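Local coordinates for DNA polymerase III beta subunit (Streptococcus pyogenes, PDB 2AVT), which forms a ring-shaped sliding clamp that probably encircles DNA and tethers the replicative polymerase to its template, at residues 263-268 / 343-348; 88-93 / 109-114. One frame throughout, in Å; residues are numbered along the deposited sequence.

Interaction 2 comes first along the chain and closes before interaction 1 opens. It lies in the N-terminal domain of the clamp, where the loop after helix 79-88 meets strand 111-116. Interaction 1 lies in the C-terminal domain and pairs strands 262-267 and 345-350. The two centres are about 55 Å apart, on opposite sides of the chain's centre, and the nearest atoms are about 41 Å apart. They share no sheet and do not touch. Interaction 1 belongs to a sheet that runs on through strands 357-361 and 367-372 to strand 184-191 in the central domain. Interaction 2 sits where the second subunit continues the sheet, so one contact lies in a joint within the chain and the other at the dimer interface.

Interaction 1 (263-268 / 343-348); sequences EVVFNT and SETVKI
Phe266 has CG beside its backbone N (chi1 -53°), and Ile348 turns CG1 the same way with an extended end (chi2 -173°). Both residues point to the same face of the sheet, and these torsions bring CE1 of Phe266 to 3.6 Å from CD1 of Ile348. The two side chains cross at about a right angle. Val264 CG1 lies over one face of the ring, offset toward its rim. Leu271 of helix 268-282 touches both Phe266 and Ile348, so this face packs against the helix.

On the other face Val265 uses both methyls. CG2 meets CG of Lys347 at 3.5 Å, and CG1 lies near CB of Thr345. The extended lysine chain continues to Glu263, where its CE is 3.5 Å from OE2. Glu263 OE1 and Lys347 NZ remain too far apart for a salt bridge, and OE1 has a weak hydrogen bond to His349.

The backbones form a regular antiparallel ladder. Val264 with Ile348 and Phe266 with Val346 are hydrogen-bonded pairs, while Val265 with Lys347 is a non-hydrogen-bonded pair. This pairing belongs to the helix-backed antiparallel sheet of the DNA clamp fold. Strand 319-322 flanks it beyond 262-267, and strand 357-361 beyond 345-350.

After Asn267, at the N-cap, the chain enters helix 268-282. Thr268 N bonds to Glu344 O at 2.8 Å. Thr268 OG1 donates to Ser343 O at 2.8 Å, tilted 31° from the carbonyl plane. Two successive carbonyls thus grip one residue of the first turn. Ser343 OG donates to Thr345 O at 2.6 Å and is also hydrogen-bonded to Gly362 N.

Interaction 2 (88-93 / 109-114); sequences SLPDIS and GKSEIT
Leu89 meets Ile113 through their ends, and its side chain can be followed outward. CB leaves the backbone to one side of strand 111-116. CG stands beside the backbone N (chi1 -70°) and is still beyond touching distance of the strand. Of the two methyls at the tip, CD1 takes no part in this contact and CD2 makes it. CD2 lies 3.6 Å from CD1 of Ile113 and 4.2 Å from OG of Ser111. The side chains of Leu89 and Ile113 meet at a slant.

Next along the loop, CD and CG of Pro90 pack on Ser111 CB, with CD at 3.9 Å. Ser111 OG stands anti to its backbone N (chi1 -172°) and bonds to Glu313 of the second subunit.

Asp91 lies against Gly109, with OD1 3.5 Å from Gly109 CA. Gly109 has positive phi (69°), and with no side chain it leaves room for the carboxylate. A water accepts from Gly109 N at 2.9 Å and donates weakly to Ser93 O.

Asp91 N is held by Ser108 of strand 103-108, and Arg8 binds Leu89 O. The loop joins helix 79-88 to strand 93-99 and packs beside strand 111-116, at one edge of the five-stranded sheet within this chain. That strand pairs antiparallel with a strand of the second subunit, so the sheet continues across the dimer interface.

Interaction 1 (263-268 / 343-348)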
# COMPACT_ATOMS: atom_id res chain seq x y z
N GLU A 263 12.69 -18.66 -34.70
CA GLU A 263 11.74 -19.05 -33.67
C GLU A 263 12.49 -19.59 -32.48
O GLU A 263 13.43 -20.36 -32.63
CB GLU A 263 10.79 -20.15 -34.17
CG GLU A 263 9.94 -20.74 -33.03
CD GLU A 263 9.21 -22.02 -33.43
OE1 GLU A 263 8.40 -21.98 -34.38
OE2 GLU A 263 9.44 -23.06 -32.78
N VAL A 264 12.07 -19.17 -31.28
CA VAL A 264 12.69 -19.65 -30.06
C VAL A 264 11.59 -19.89 -29.04
O VAL A 264 10.62 -19.14 -28.98
CB VAL A 264 13.69 -18.63 -29.47
CG1 VAL A 264 14.43 -19.26 -28.30
CG2 VAL A 264 14.66 -18.16 -30.54
N VAL A 265 11.74 -20.94 -28.24
CA VAL A 265 10.76 -21.26 -27.22
C VAL A 265 11.45 -21.16 -25.87
O VAL A 265 12.46 -21.82 -25.64
CB VAL A 265 10.19 -22.69 -27.40
CG1 VAL A 265 9.15 -22.97 -26.32
CG2 VAL A 265 9.56 -22.83 -28.78
N PHE A 266 10.91 -20.33 -24.99
CA PHE A 266 11.49 -20.15 -23.66
C PHE A 266 10.49 -20.51 -22.57
O PHE A 266 9.29 -20.59 -22.80
CB PHE A 266 11.87 -18.69 -23.38
CG PHE A 266 12.75 -18.05 -24.41
CD1 PHE A 266 12.21 -17.51 -25.56
CD2 PHE A 266 14.10 -17.90 -24.17
CE1 PHE A 266 13.01 -16.81 -26.45
CE2 PHE A 266 14.90 -17.21 -25.06
CZ PHE A 266 14.35 -16.66 -26.20
N ASN A 267 11.01 -20.70 -21.37
CA ASN A 267 10.17 -20.96 -20.22
C ASN A 267 9.65 -19.55 -19.94
O ASN A 267 10.43 -18.62 -19.71
CB ASN A 267 11.02 -21.45 -19.05
CG ASN A 267 10.24 -21.56 -17.77
OD1 ASN A 267 10.01 -22.66 -17.26
ND2 ASN A 267 9.81 -20.42 -17.24
N THR A 268 8.33 -19.37 -19.97
CA THR A 268 7.72 -18.06 -19.76
C THR A 268 8.27 -17.27 -18.57
O THR A 268 8.67 -16.11 -18.71
CB THR A 268 6.20 -18.19 -19.61
OG1 THR A 268 5.66 -18.80 -20.78
CG2 THR A 268 5.56 -16.83 -19.42
N SER A 343 0.70 -19.88 -19.95
CA SER A 343 1.38 -21.13 -20.27
C SER A 343 2.83 -21.19 -19.79
O SER A 343 3.52 -20.18 -19.73
CB SER A 343 1.34 -21.40 -21.77
OG SER A 343 2.08 -20.43 -22.47
N GLU A 344 3.27 -22.40 -19.47
CA GLU A 344 4.63 -22.61 -18.99
C GLU A 344 5.66 -22.14 -20.01
O GLU A 344 6.74 -21.69 -19.64
CB GLU A 344 4.85 -24.09 -18.66
CG GLU A 344 6.21 -24.38 -18.04
CD GLU A 344 6.36 -25.83 -17.59
OE1 GLU A 344 5.63 -26.25 -16.67
OE2 GLU A 344 7.22 -26.54 -18.15
N THR A 345 5.33 -22.22 -21.30
CA THR A 345 6.28 -21.80 -22.33
C THR A 345 5.70 -20.75 -23.27
O THR A 345 4.48 -20.59 -23.36
CB THR A 345 6.74 -23.00 -23.20
OG1 THR A 345 5.68 -23.40 -24.07
CG2 THR A 345 7.11 -24.18 -22.32
N VAL A 346 6.58 -20.04 -23.96
CA VAL A 346 6.18 -19.02 -24.92
C VAL A 346 6.98 -19.20 -26.20
O VAL A 346 8.18 -19.50 -26.16
CB VAL A 346 6.42 -17.59 -24.37
CG1 VAL A 346 7.85 -17.45 -23.87
CG2 VAL A 346 6.14 -16.56 -25.46
N LYS A 347 6.32 -19.02 -27.33
CA LYS A 347 6.94 -19.17 -28.64
C LYS A 347 7.17 -17.79 -29.25
O LYS A 347 6.21 -17.05 -29.47
CB LYS A 347 6.04 -20.00 -29.56
CG LYS A 347 6.62 -21.33 -29.98
CD LYS A 347 5.65 -22.05 -30.92
CE LYS A 347 6.24 -23.33 -31.48
NZ LYS A 347 5.27 -24.04 -32.36
N ILE A 348 8.42 -17.45 -29.54
CA ILE A 348 8.70 -16.15 -30.12
C ILE A 348 9.18 -16.27 -31.56
O ILE A 348 10.09 -17.05 -31.87
CB ILE A 348 9.77 -15.39 -29.29
CG1 ILE A 348 9.36 -15.36 -27.82
CG2 ILE A 348 9.92 -13.97 -29.82
CD1 ILE A 348 10.25 -14.49 -26.94

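Interaction 2 (88-93 / 109-114)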
# COMPACT_ATOMS: atom_id res chain seq x y z
N SER A 88 -17.74 0.73 10.28
CA SER A 88 -17.35 0.97 11.67
C SER A 88 -18.42 0.59 12.68
O SER A 88 -18.14 0.58 13.88
CB SER A 88 -17.01 2.45 11.88
OG SER A 88 -18.21 3.18 12.10
N LEU A 89 -19.63 0.27 12.22
CA LEU A 89 -20.72 -0.06 13.14
C LEU A 89 -20.42 -1.36 13.87
O LEU A 89 -19.87 -2.30 13.29
CB LEU A 89 -22.05 -0.12 12.39
CG LEU A 89 -22.47 1.29 11.96
CD1 LEU A 89 -23.74 1.24 11.11
CD2 LEU A 89 -22.70 2.14 13.20
N PRO A 90 -20.79 -1.42 15.16
CA PRO A 90 -20.57 -2.56 16.05
C PRO A 90 -21.28 -3.90 15.84
O PRO A 90 -20.63 -4.94 15.85
CB PRO A 90 -20.85 -1.95 17.43
CG PRO A 90 -22.01 -1.05 17.15
CD PRO A 90 -21.63 -0.39 15.81
N ASP A 91 -22.60 -3.88 15.67
CA ASP A 91 -23.34 -5.14 15.51
C ASP A 91 -23.45 -5.74 14.11
O ASP A 91 -23.31 -5.05 13.09
CB ASP A 91 -24.73 -5.00 16.11
CG ASP A 91 -24.76 -5.33 17.59
OD1 ASP A 91 -23.95 -4.77 18.36
OD2 ASP A 91 -25.61 -6.16 17.99
N ILE A 92 -23.74 -7.03 14.09
CA ILE A 92 -23.88 -7.80 12.86
C ILE A 92 -24.97 -7.25 11.95
O ILE A 92 -24.88 -7.39 10.73
CB ILE A 92 -24.19 -9.28 13.17
CG1 ILE A 92 -23.10 -9.85 14.08
CG2 ILE A 92 -24.25 -10.08 11.88
CD1 ILE A 92 -23.32 -11.30 14.51
N SER A 93 -26.00 -6.64 12.52
CA SER A 93 -27.08 -6.10 11.72
C SER A 93 -27.27 -4.60 11.89
O SER A 93 -27.10 -4.05 12.98
CB SER A 93 -28.40 -6.83 12.00
OG SER A 93 -28.68 -6.86 13.38
N GLY A 109 -26.63 -1.99 17.29
CA GLY A 109 -26.29 -2.20 18.68
C GLY A 109 -26.68 -0.96 19.45
O GLY A 109 -27.76 -0.41 19.25
N LYS A 110 -25.78 -0.49 20.31
CA LYS A 110 -26.04 0.70 21.12
C LYS A 110 -25.61 1.97 20.41
O LYS A 110 -25.66 3.05 20.99
CB LYS A 110 -25.27 0.59 22.44
CG LYS A 110 -25.73 -0.55 23.32
CD LYS A 110 -24.57 -1.08 24.13
CE LYS A 110 -23.44 -1.52 23.20
NZ LYS A 110 -22.41 -2.32 23.90
N SER A 111 -25.19 1.84 19.15
CA SER A 111 -24.72 2.98 18.39
C SER A 111 -25.74 3.52 17.40
O SER A 111 -26.30 2.78 16.59
CB SER A 111 -23.43 2.61 17.64
OG SER A 111 -22.84 3.75 17.04
N GLU A 112 -26.01 4.82 17.49
CA GLU A 112 -26.94 5.49 16.59
C GLU A 112 -26.23 6.65 15.88
O GLU A 112 -25.82 7.63 16.53
CB GLU A 112 -28.15 6.03 17.33
CG GLU A 112 -29.07 6.81 16.40
CD GLU A 112 -30.24 7.43 17.12
OE1 GLU A 112 -31.19 6.69 17.46
OE2 GLU A 112 -30.22 8.66 17.34
N ILE A 113 -26.10 6.53 14.57
CA ILE A 113 -25.43 7.55 13.75
C ILE A 113 -26.38 8.10 12.69
O ILE A 113 -26.92 7.35 11.87
CB ILE A 113 -24.17 6.95 13.05
CG1 ILE A 113 -23.14 6.54 14.10
CG2 ILE A 113 -23.57 7.97 12.07
CD1 ILE A 113 -22.01 5.68 13.57
N THR A 114 -26.59 9.41 12.72
CA THR A 114 -27.48 10.04 11.75
C THR A 114 -26.64 10.78 10.72
O THR A 114 -25.72 11.52 11.08
CB THR A 114 -28.43 11.02 12.44
OG1 THR A 114 -29.10 10.34 13.50
CG2 THR A 114 -29.46 11.57 11.45
O HOH W 1 -28.05 -4.21 16.14